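PDB 1HLV: major centromere autoantigen B from Homo sapiens, which binds the CENP-B box DNA of centromeres through two N-terminal helix-turn-helix domains and kinks it. Local coordinates for residues Phe35-Pro38 and Pro39-Ser43. Numbering follows the deposited sequence.
Sequences FNIP and PSTLS. With nucleotides of chain B; nucleotides of chain A.
P38 O faces the first turn of the helix that P39 opens and accepts L42 N at 3.0 Å, nearly in line with the carbonyl; T41 N adds a weak, bent bond (N-H...O 117°) to the same oxygen. P38 thus stands at the N-cap, and its ring packs obliquely against T41, with CD 3.3 Å from T41 OG1. On the apolar side, I37 CD1 reaches L42 CB (4.0 Å), the two side chains crossing at about a right angle.

Three hydroxyls hold DNA. A chi1 of -62° swings T41 OG1 to the P38 ring side, where it donates to OP2 of DC15 of chain B at 2.7 Å, a phosphate oxygen that P38 CD also approaches. S40 OG, trans to its own N (chi1 179°), turns to a base instead, donating to N7 of DG16 of chain B at 2.6 Å. S43 OG grips the other strand, donating to OP2 of DT4 of chain A at 2.7 Å.

Upstream, N36 leaves helix 28-35 with positive phi in a Schellman motif. N36-P38 form the turn of a helix-turn-helix, joining helix 28-35 to helix 39-47, the recognition helix, while F35 and L42 both pack on I16 of helix 10-22.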
ATOM      1  N   PHE C  35      -7.368 -20.602   7.724  1.00 46.76           N
ATOM      2  CA  PHE C  35      -6.457 -19.490   7.943  1.00 44.85           C
ATOM      3  C   PHE C  35      -6.493 -19.037   9.379  1.00 44.84           C
ATOM      4  O   PHE C  35      -5.789 -18.105   9.760  1.00 44.72           O
ATOM      5  CB  PHE C  35      -6.781 -18.329   7.005  1.00 43.50           C
ATOM      6  CG  PHE C  35      -6.486 -18.632   5.574  1.00 42.55           C
ATOM      7  CD1 PHE C  35      -7.476 -19.129   4.735  1.00 41.57           C
ATOM      8  CD2 PHE C  35      -5.193 -18.498   5.081  1.00 42.32           C
ATOM      9  CE1 PHE C  35      -7.185 -19.492   3.429  1.00 41.00           C
ATOM     10  CE2 PHE C  35      -4.887 -18.860   3.770  1.00 42.67           C
ATOM     11  CZ  PHE C  35      -5.887 -19.359   2.944  1.00 42.86           C
ATOM     12  N   ASN C  36      -7.317 -19.707  10.174  1.00 45.02           N
ATOM     13  CA  ASN C  36      -7.424 -19.392  11.589  1.00 46.76           C
ATOM     14  C   ASN C  36      -7.798 -17.929  11.817  1.00 45.60           C
ATOM     15  O   ASN C  36      -7.097 -17.204  12.517  1.00 45.18           O
ATOM     16  CB  ASN C  36      -6.091 -19.695  12.279  1.00 49.72           C
ATOM     17  CG  ASN C  36      -6.177 -19.600  13.792  1.00 53.49           C
ATOM     18  OD1 ASN C  36      -5.179 -19.325  14.456  1.00 56.58           O
ATOM     19  ND2 ASN C  36      -7.365 -19.845  14.344  1.00 54.10           N
ATOM     20  N   ILE C  37      -8.895 -17.497  11.208  1.00 45.54           N
ATOM     21  CA  ILE C  37      -9.379 -16.130  11.366  1.00 44.39           C
ATOM     22  C   ILE C  37     -10.883 -16.186  11.581  1.00 44.27           C
ATOM     23  O   ILE C  37     -11.553 -17.099  11.098  1.00 45.47           O
ATOM     24  CB  ILE C  37      -9.113 -15.271  10.117  1.00 43.32           C
ATOM     25  CG1 ILE C  37      -9.751 -15.932   8.892  1.00 42.81           C
ATOM     26  CG2 ILE C  37      -7.624 -15.060   9.938  1.00 42.08           C
ATOM     27  CD1 ILE C  37      -9.675 -15.092   7.630  1.00 42.58           C
ATOM     28  N   PRO C  38     -11.439 -15.206  12.303  1.00 42.77           N
ATOM     29  CA  PRO C  38     -12.885 -15.203  12.545  1.00 42.91           C
ATOM     30  C   PRO C  38     -13.649 -15.123  11.227  1.00 43.41           C
ATOM     31  O   PRO C  38     -13.201 -14.464  10.287  1.00 43.53           O
ATOM     32  CB  PRO C  38     -13.091 -13.948  13.395  1.00 42.84           C
ATOM     33  CG  PRO C  38     -11.754 -13.758  14.075  1.00 41.55           C
ATOM     34  CD  PRO C  38     -10.791 -14.060  12.960  1.00 41.65           C
ATOM     35  N   PRO C  39     -14.801 -15.808  11.130  1.00 43.94           N
ATOM     36  CA  PRO C  39     -15.572 -15.749   9.879  1.00 43.45           C
ATOM     37  C   PRO C  39     -15.918 -14.295   9.584  1.00 42.43           C
ATOM     38  O   PRO C  39     -16.038 -13.873   8.431  1.00 40.52           O
ATOM     39  CB  PRO C  39     -16.797 -16.620  10.176  1.00 43.36           C
ATOM     40  CG  PRO C  39     -16.862 -16.662  11.684  1.00 44.07           C
ATOM     41  CD  PRO C  39     -15.428 -16.720  12.099  1.00 43.66           C
ATOM     42  N   SER C  40     -16.055 -13.537  10.663  1.00 43.04           N
ATOM     43  CA  SER C  40     -16.335 -12.110  10.608  1.00 42.64           C
ATOM     44  C   SER C  40     -15.209 -11.432   9.808  1.00 42.71           C
ATOM     45  O   SER C  40     -15.458 -10.624   8.913  1.00 42.60           O
ATOM     46  CB  SER C  40     -16.359 -11.561  12.036  1.00 42.73           C
ATOM     47  OG  SER C  40     -16.595 -10.172  12.049  1.00 46.05           O
ATOM     48  N   THR C  41     -13.966 -11.778  10.141  1.00 40.70           N
ATOM     49  CA  THR C  41     -12.803 -11.222   9.468  1.00 38.68           C
ATOM     50  C   THR C  41     -12.743 -11.626   7.995  1.00 39.04           C
ATOM     51  O   THR C  41     -12.372 -10.819   7.142  1.00 40.03           O
ATOM     52  CB  THR C  41     -11.502 -11.663  10.175  1.00 38.33           C
ATOM     53  OG1 THR C  41     -11.503 -11.162  11.517  1.00 35.94           O
ATOM     54  CG2 THR C  41     -10.273 -11.139   9.434  1.00 35.44           C
ATOM     55  N   LEU C  42     -13.106 -12.872   7.691  1.00 39.44           N
ATOM     56  CA  LEU C  42     -13.087 -13.344   6.303  1.00 38.53           C
ATOM     57  C   LEU C  42     -14.094 -12.576   5.442  1.00 39.01           C
ATOM     58  O   LEU C  42     -13.803 -12.215   4.291  1.00 37.05           O
ATOM     59  CB  LEU C  42     -13.404 -14.836   6.237  1.00 37.07           C
ATOM     60  CG  LEU C  42     -13.605 -15.407   4.827  1.00 38.31           C
ATOM     61  CD1 LEU C  42     -12.366 -15.181   3.954  1.00 33.95           C
ATOM     62  CD2 LEU C  42     -13.925 -16.890   4.942  1.00 37.34           C
ATOM     63  N   SER C  43     -15.275 -12.333   6.003  1.00 38.28           N
ATOM     64  CA  SER C  43     -16.313 -11.603   5.288  1.00 39.27           C
ATOM     65  C   SER C  43     -15.838 -10.198   4.926  1.00 39.44           C
ATOM     66  O   SER C  43     -15.935  -9.771   3.770  1.00 37.74           O
ATOM     67  CB  SER C  43     -17.579 -11.504   6.139  1.00 40.20           C
ATOM     68  OG  SER C  43     -18.149 -12.780   6.362  1.00 45.26           O
TER
ATOM     69  P    DC B  15      -9.107 -10.281  13.984  1.00 39.83           P
ATOM     70  OP1  DC B  15      -8.137 -10.625  15.056  1.00 39.51           O
ATOM     71  OP2  DC B  15      -9.156 -11.106  12.747  1.00 39.06           O
ATOM     72  O5'  DC B  15     -10.551 -10.200  14.649  1.00 39.34           O
ATOM     73  C5'  DC B  15     -10.722  -9.562  15.910  1.00 39.20           C
ATOM     74  C4'  DC B  15     -12.190  -9.444  16.247  1.00 40.76           C
ATOM     75  O4'  DC B  15     -12.828  -8.405  15.463  1.00 41.09           O
ATOM     76  C3'  DC B  15     -13.018 -10.708  16.012  1.00 41.92           C
ATOM     77  O3'  DC B  15     -14.009 -10.778  17.035  1.00 45.53           O
ATOM     78  C2'  DC B  15     -13.711 -10.412  14.692  1.00 39.57           C
ATOM     79  C1'  DC B  15     -14.002  -8.934  14.866  1.00 36.83           C
ATOM     80  N1   DC B  15     -14.297  -8.150  13.652  1.00 32.31           N
ATOM     81  C2   DC B  15     -14.908  -6.898  13.808  1.00 31.11           C
ATOM     82  O2   DC B  15     -15.182  -6.507  14.952  1.00 30.89           O
ATOM     83  N3   DC B  15     -15.178  -6.147  12.715  1.00 29.66           N
ATOM     84  C4   DC B  15     -14.863  -6.604  11.498  1.00 30.48           C
ATOM     85  N4   DC B  15     -15.132  -5.819  10.444  1.00 27.34           N
ATOM     86  C5   DC B  15     -14.250  -7.881  11.306  1.00 30.18           C
ATOM     87  C6   DC B  15     -13.988  -8.614  12.404  1.00 32.36           C
TER
ATOM     88  P    DT A   4     -19.819 -14.509   3.633  1.00 43.93           P
ATOM     89  OP1  DT A   4     -19.533 -14.539   2.175  1.00 41.32           O
ATOM     90  OP2  DT A   4     -18.726 -14.759   4.608  1.00 43.27           O
ATOM     91  O5'  DT A   4     -20.502 -13.114   3.954  1.00 43.37           O
ATOM     92  C5'  DT A   4     -21.834 -12.895   3.520  1.00 42.02           C
ATOM     93  C4'  DT A   4     -22.434 -11.694   4.204  1.00 41.23           C
ATOM     94  O4'  DT A   4     -22.779 -11.984   5.581  1.00 39.23           O
ATOM     95  C3'  DT A   4     -21.548 -10.452   4.221  1.00 41.86           C
ATOM     96  O3'  DT A   4     -22.308  -9.359   3.720  1.00 43.33           O
ATOM     97  C2'  DT A   4     -21.207 -10.266   5.695  1.00 40.88           C
ATOM     98  C1'  DT A   4     -22.399 -10.894   6.400  1.00 38.66           C
ATOM     99  N1   DT A   4     -22.147 -11.420   7.761  1.00 35.62           N
ATOM    100  C2   DT A   4     -22.923 -10.944   8.798  1.00 36.08           C
ATOM    101  O2   DT A   4     -23.779 -10.081   8.653  1.00 38.74           O
ATOM    102  N3   DT A   4     -22.663 -11.517  10.020  1.00 30.96           N
ATOM    103  C4   DT A   4     -21.724 -12.489  10.301  1.00 32.13           C
ATOM    104  O4   DT A   4     -21.620 -12.933  11.444  1.00 31.79           O
ATOM    105  C5   DT A   4     -20.924 -12.915   9.181  1.00 33.68           C
ATOM    106  C7   DT A   4     -19.849 -13.934   9.409  1.00 33.26           C
ATOM    107  C6   DT A   4     -21.175 -12.370   7.978  1.00 35.19           C
TER
ATOM    108  P    DG B  16     -13.995 -11.985  18.092  1.00 47.72           P
ATOM    109  OP1  DG B  16     -12.764 -11.853  18.911  1.00 47.96           O
ATOM    110  OP2  DG B  16     -14.266 -13.252  17.368  1.00 47.83           O
ATOM    111  O5'  DG B  16     -15.256 -11.659  19.003  1.00 48.05           O
ATOM    112  C5'  DG B  16     -15.236 -10.550  19.897  1.00 47.70           C
ATOM    113  C4'  DG B  16     -16.587  -9.872  19.926  1.00 47.98           C
ATOM    114  O4'  DG B  16     -16.814  -9.118  18.712  1.00 47.44           O
ATOM    115  C3'  DG B  16     -17.795 -10.793  20.083  1.00 50.18           C
ATOM    116  O3'  DG B  16     -18.738 -10.139  20.940  1.00 55.99           O
ATOM    117  C2'  DG B  16     -18.343 -10.890  18.667  1.00 47.08           C
ATOM    118  C1'  DG B  16     -18.053  -9.499  18.122  1.00 43.79           C
ATOM    119  N9   DG B  16     -17.894  -9.410  16.672  1.00 39.18           N
ATOM    120  C8   DG B  16     -17.208 -10.286  15.863  1.00 36.28           C
ATOM    121  N7   DG B  16     -17.179  -9.912  14.612  1.00 34.85           N
ATOM    122  C5   DG B  16     -17.897  -8.722  14.586  1.00 33.09           C
ATOM    123  C6   DG B  16     -18.192  -7.853  13.507  1.00 31.90           C
ATOM    124  O6   DG B  16     -17.847  -7.947  12.325  1.00 31.87           O
ATOM    125  N1   DG B  16     -18.971  -6.776  13.913  1.00 33.14           N
ATOM    126  C2   DG B  16     -19.408  -6.555  15.195  1.00 34.97           C
ATOM    127  N2   DG B  16     -20.180  -5.462  15.370  1.00 34.94           N
ATOM    128  N3   DG B  16     -19.120  -7.346  16.222  1.00 33.26           N
ATOM    129  C4   DG B  16     -18.368  -8.407  15.845  1.00 35.52           C
TER